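Local coordinates for protein chlamydomonas reinhardtii THB1 (Chlamydomonas reinhardtii, PDB 6CII) that binds heme as a group I truncated hemoglobin, here with cyanide bound to the iron, and probably binds oxygen, at residues V26-I31 against K48-Q53. Numbering follows the deposited sequence.
Sequences VFYERI and KQRRKQ. With HEM (protoporphyrin IX containing Fe), chain B; CYN (cyanide ion), chain C.
The distal side of the heme pocket is built where helix 16-33 faces helix 46-60, and Tyr28 spans the gap between them to meet Gln49 and Gln53. The segment axes cross at 130° and come no closer than 11.0 Å, which suits a long aromatic side chain ending in a hydroxyl. Both glutamine amides give an N-H to that oxygen: Gln49 NE2 lies 3.1 Å from Tyr28 OH in a nearly straight bond (171°) within its amide plane, whereas Gln53 NE2 donates with the oxygen tilted slightly off the plane. With two donors gripping it, the hydroxyl directs its own proton to the cyanide nitrogen, Tyr28 OH to CYN N being 2.6 Å. Phe27 CD2 over one face and Gln53 CB at the edge steady the ring. Bent at chi2, the glutamines place NE2 between tyrosine and porphyrin, Gln49 NE2 3.4 Å from heme C1A. Lys52, extended beyond CG, leads away from helix 16-33, and NZ donates a 2.9 Å hydrogen bond to heme propionate O2A; in other structures it binds the heme, probably as the distal iron ligand that cyanide replaces here. Arg50 suits a place between two carboxylates: its main salt bridge joins NE to Asp25 OD1, NH2 adds one to Glu29 OE2 (3.3 Å), and one guanidinium face rests on Tyr28 CB. Tyrosine and glutamines round an iron-bound ligand characterise the distal pocket of group I truncated, 2-on-2 hemoglobins.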
loop_
_atom_site.group_PDB
_atom_site.type_symbol
_atom_site.label_atom_id
_atom_site.label_comp_id
_atom_site.label_asym_id
_atom_site.label_seq_id
_atom_site.Cartn_x
_atom_site.Cartn_y
_atom_site.Cartn_z
ATOM N N VAL A 26 -6.878 -2.504 7.900
ATOM C CA VAL A 26 -8.079 -1.710 7.599
ATOM C C VAL A 26 -8.209 -1.498 6.098
ATOM O O VAL A 26 -9.288 -1.625 5.517
ATOM C CB VAL A 26 -8.031 -0.349 8.329
ATOM C CG1 VAL A 26 -9.188 0.563 7.816
ATOM C CG2 VAL A 26 -8.112 -0.537 9.837
ATOM N N PHE A 27 -7.094 -1.130 5.469
ATOM C CA PHE A 27 -6.997 -0.942 4.027
ATOM C C PHE A 27 -7.585 -2.123 3.264
ATOM O O PHE A 27 -8.451 -1.942 2.401
ATOM C CB PHE A 27 -5.508 -0.710 3.757
ATOM C CG PHE A 27 -5.074 -0.711 2.334
ATOM C CD1 PHE A 27 -5.304 0.383 1.507
ATOM C CD2 PHE A 27 -4.272 -1.744 1.879
ATOM C CE1 PHE A 27 -4.795 0.429 0.232
ATOM C CE2 PHE A 27 -3.767 -1.736 0.587
ATOM C CZ PHE A 27 -4.017 -0.636 -0.250
ATOM N N TYR A 28 -7.219 -3.358 3.650
ATOM C CA TYR A 28 -7.759 -4.488 2.918
ATOM C C TYR A 28 -9.192 -4.829 3.321
ATOM O O TYR A 28 -9.898 -5.445 2.528
ATOM C CB TYR A 28 -6.856 -5.723 3.067
ATOM C CG TYR A 28 -5.687 -5.621 2.093
ATOM C CD1 TYR A 28 -5.914 -5.478 0.723
ATOM C CD2 TYR A 28 -4.397 -5.631 2.544
ATOM C CE1 TYR A 28 -4.866 -5.348 -0.164
ATOM C CE2 TYR A 28 -3.336 -5.523 1.660
ATOM C CZ TYR A 28 -3.584 -5.380 0.323
ATOM O OH TYR A 28 -2.518 -5.239 -0.495
ATOM N N GLU A 29 -9.639 -4.494 4.542
ATOM C CA GLU A 29 -11.068 -4.651 4.824
ATOM C C GLU A 29 -11.910 -3.731 3.946
ATOM O O GLU A 29 -12.975 -4.141 3.459
ATOM C CB GLU A 29 -11.372 -4.421 6.313
ATOM C CG GLU A 29 -10.766 -5.521 7.226
ATOM C CD GLU A 29 -11.270 -6.965 6.956
ATOM O OE1 GLU A 29 -12.209 -7.168 6.181
ATOM O OE2 GLU A 29 -10.696 -7.916 7.519
ATOM N N ARG A 30 -11.444 -2.493 3.711
ATOM C CA ARG A 30 -12.143 -1.593 2.790
ATOM C C ARG A 30 -12.061 -2.104 1.359
ATOM O O ARG A 30 -13.019 -1.991 0.596
ATOM C CB ARG A 30 -11.543 -0.180 2.855
ATOM C CG ARG A 30 -11.602 0.469 4.216
ATOM C CD ARG A 30 -10.828 1.789 4.221
ATOM N NE ARG A 30 -11.341 2.744 3.233
ATOM C CZ ARG A 30 -12.006 3.859 3.509
ATOM N NH1 ARG A 30 -12.268 4.205 4.764
ATOM N NH2 ARG A 30 -12.408 4.644 2.512
ATOM N N ILE A 31 -10.901 -2.626 0.953
ATOM C CA ILE A 31 -10.769 -3.007 -0.451
ATOM C C ILE A 31 -11.682 -4.182 -0.777
ATOM O O ILE A 31 -12.331 -4.214 -1.836
ATOM C CB ILE A 31 -9.293 -3.295 -0.772
ATOM C CG1 ILE A 31 -8.572 -1.952 -0.943
ATOM C CG2 ILE A 31 -9.180 -4.157 -2.016
ATOM C CD1 ILE A 31 -7.035 -2.020 -1.002
ATOM N N LYS A 48 -1.594 -13.788 3.367
ATOM C CA LYS A 48 -0.282 -13.609 2.771
ATOM C C LYS A 48 -0.160 -12.231 2.134
ATOM O O LYS A 48 0.903 -11.602 2.208
ATOM C CB LYS A 48 -0.025 -14.713 1.750
ATOM C CG LYS A 48 -0.031 -16.143 2.334
ATOM C CD LYS A 48 0.280 -17.165 1.217
ATOM C CE LYS A 48 0.295 -18.574 1.744
ATOM N NZ LYS A 48 0.751 -19.499 0.675
ATOM N N GLN A 49 -1.238 -11.745 1.517
ATOM C CA GLN A 49 -1.181 -10.446 0.850
ATOM C C GLN A 49 -0.987 -9.318 1.855
ATOM O O GLN A 49 -0.244 -8.371 1.590
ATOM C CB GLN A 49 -2.443 -10.215 0.027
ATOM C CG GLN A 49 -2.443 -8.843 -0.675
ATOM C CD GLN A 49 -1.291 -8.689 -1.667
ATOM O OE1 GLN A 49 -0.767 -9.681 -2.216
ATOM N NE2 GLN A 49 -0.881 -7.449 -1.900
ATOM N N ARG A 50 -1.651 -9.402 3.010
ATOM C CA ARG A 50 -1.406 -8.420 4.060
ATOM C C ARG A 50 0.060 -8.403 4.459
ATOM O O ARG A 50 0.655 -7.336 4.608
ATOM C CB ARG A 50 -2.253 -8.713 5.304
ATOM C CG ARG A 50 -3.737 -8.412 5.158
ATOM C CD ARG A 50 -4.522 -8.925 6.436
ATOM N NE ARG A 50 -5.689 -8.082 6.616
ATOM C CZ ARG A 50 -6.800 -8.189 5.902
ATOM N NH1 ARG A 50 -6.909 -9.161 4.993
ATOM N NH2 ARG A 50 -7.808 -7.335 6.108
ATOM N N ARG A 51 0.644 -9.580 4.676
ATOM C CA ARG A 51 2.054 -9.620 5.051
ATOM C C ARG A 51 2.926 -8.986 3.969
ATOM O O ARG A 51 3.873 -8.256 4.279
ATOM C CB ARG A 51 2.498 -11.064 5.330
ATOM C CG ARG A 51 4.009 -11.207 5.411
ATOM C CD ARG A 51 4.438 -12.605 5.832
ATOM N NE ARG A 51 4.083 -12.876 7.223
ATOM C CZ ARG A 51 4.780 -12.442 8.269
ATOM N NH1 ARG A 51 5.869 -11.712 8.084
ATOM N NH2 ARG A 51 4.386 -12.737 9.501
ATOM N N LYS A 52 2.621 -9.248 2.692
ATOM C CA LYS A 52 3.424 -8.657 1.632
ATOM C C LYS A 52 3.284 -7.149 1.619
ATOM O O LYS A 52 4.270 -6.429 1.420
ATOM C CB LYS A 52 3.015 -9.228 0.283
ATOM C CG LYS A 52 3.437 -10.674 0.111
ATOM C CD LYS A 52 2.811 -11.165 -1.177
ATOM C CE LYS A 52 3.361 -12.470 -1.672
ATOM N NZ LYS A 52 2.615 -12.783 -2.931
ATOM N N GLN A 53 2.065 -6.652 1.838
ATOM C CA GLN A 53 1.876 -5.208 1.796
ATOM C C GLN A 53 2.553 -4.535 2.979
ATOM O O GLN A 53 3.141 -3.462 2.826
ATOM C CB GLN A 53 0.369 -4.878 1.748
ATOM C CG GLN A 53 0.081 -3.393 1.471
ATOM C CD GLN A 53 0.573 -2.955 0.094
ATOM O OE1 GLN A 53 1.662 -2.401 -0.074
ATOM N NE2 GLN A 53 -0.251 -3.190 -0.896
HETATM C CHA HEM B . 0.133 -7.584 -5.260
HETATM C CHB HEM B . 1.645 -3.181 -3.754
HETATM C CHC HEM B . -1.920 -1.097 -6.452
HETATM C CHD HEM B . -3.936 -5.567 -7.098
HETATM C C1A HEM B . 0.832 -6.556 -4.672
HETATM C C2A HEM B . 1.982 -6.740 -3.819
HETATM C C3A HEM B . 2.383 -5.541 -3.404
HETATM C C4A HEM B . 1.518 -4.536 -3.948
HETATM C CMA HEM B . 3.565 -5.186 -2.474
HETATM C CAA HEM B . 2.592 -8.128 -3.512
HETATM C CBA HEM B . 3.568 -8.459 -4.650
HETATM C CGA HEM B . 4.348 -9.696 -4.309
HETATM O O1A HEM B . 5.414 -9.548 -3.664
HETATM O O2A HEM B . 3.892 -10.813 -4.661
HETATM C C1B HEM B . 0.782 -2.273 -4.348
HETATM C C2B HEM B . 0.831 -0.857 -4.119
HETATM C C3B HEM B . -0.128 -0.268 -4.834
HETATM C C4B HEM B . -0.854 -1.291 -5.569
HETATM C CMB HEM B . 1.853 -0.167 -3.192
HETATM C CAB HEM B . -0.355 1.255 -4.829
HETATM C CBB HEM B . -1.532 1.804 -5.107
HETATM C C1C HEM B . -2.746 -2.142 -6.835
HETATM C C2C HEM B . -3.958 -2.020 -7.625
HETATM C C3C HEM B . -4.486 -3.248 -7.800
HETATM C C4C HEM B . -3.660 -4.207 -7.105
HETATM C CMC HEM B . -4.458 -0.663 -8.178
HETATM C CAC HEM B . -5.778 -3.679 -8.549
HETATM C CBC HEM B . -6.881 -2.977 -8.342
HETATM C C1D HEM B . -2.988 -6.453 -6.595
HETATM C C2D HEM B . -3.202 -7.869 -6.559
HETATM C C3D HEM B . -2.093 -8.457 -6.060
HETATM C C4D HEM B . -1.134 -7.425 -5.774
HETATM C CMD HEM B . -4.511 -8.561 -7.008
HETATM C CAD HEM B . -1.897 -9.968 -5.840
HETATM C CBD HEM B . -1.592 -10.638 -7.181
HETATM C CGD HEM B . -1.430 -12.129 -6.972
HETATM O O1D HEM B . -2.075 -12.910 -7.716
HETATM O O2D HEM B . -0.651 -12.530 -6.069
HETATM N NA HEM B . 0.594 -5.192 -4.724
HETATM N NB HEM B . -0.275 -2.511 -5.236
HETATM N NC HEM B . -2.573 -3.507 -6.563
HETATM N ND HEM B . -1.707 -6.206 -6.098
HETATM FE FE HEM B . -0.969 -4.380 -5.647
HETATM C C CYN C . -2.138 -4.234 -3.996
HETATM N N CYN C . -2.614 -4.376 -2.969
#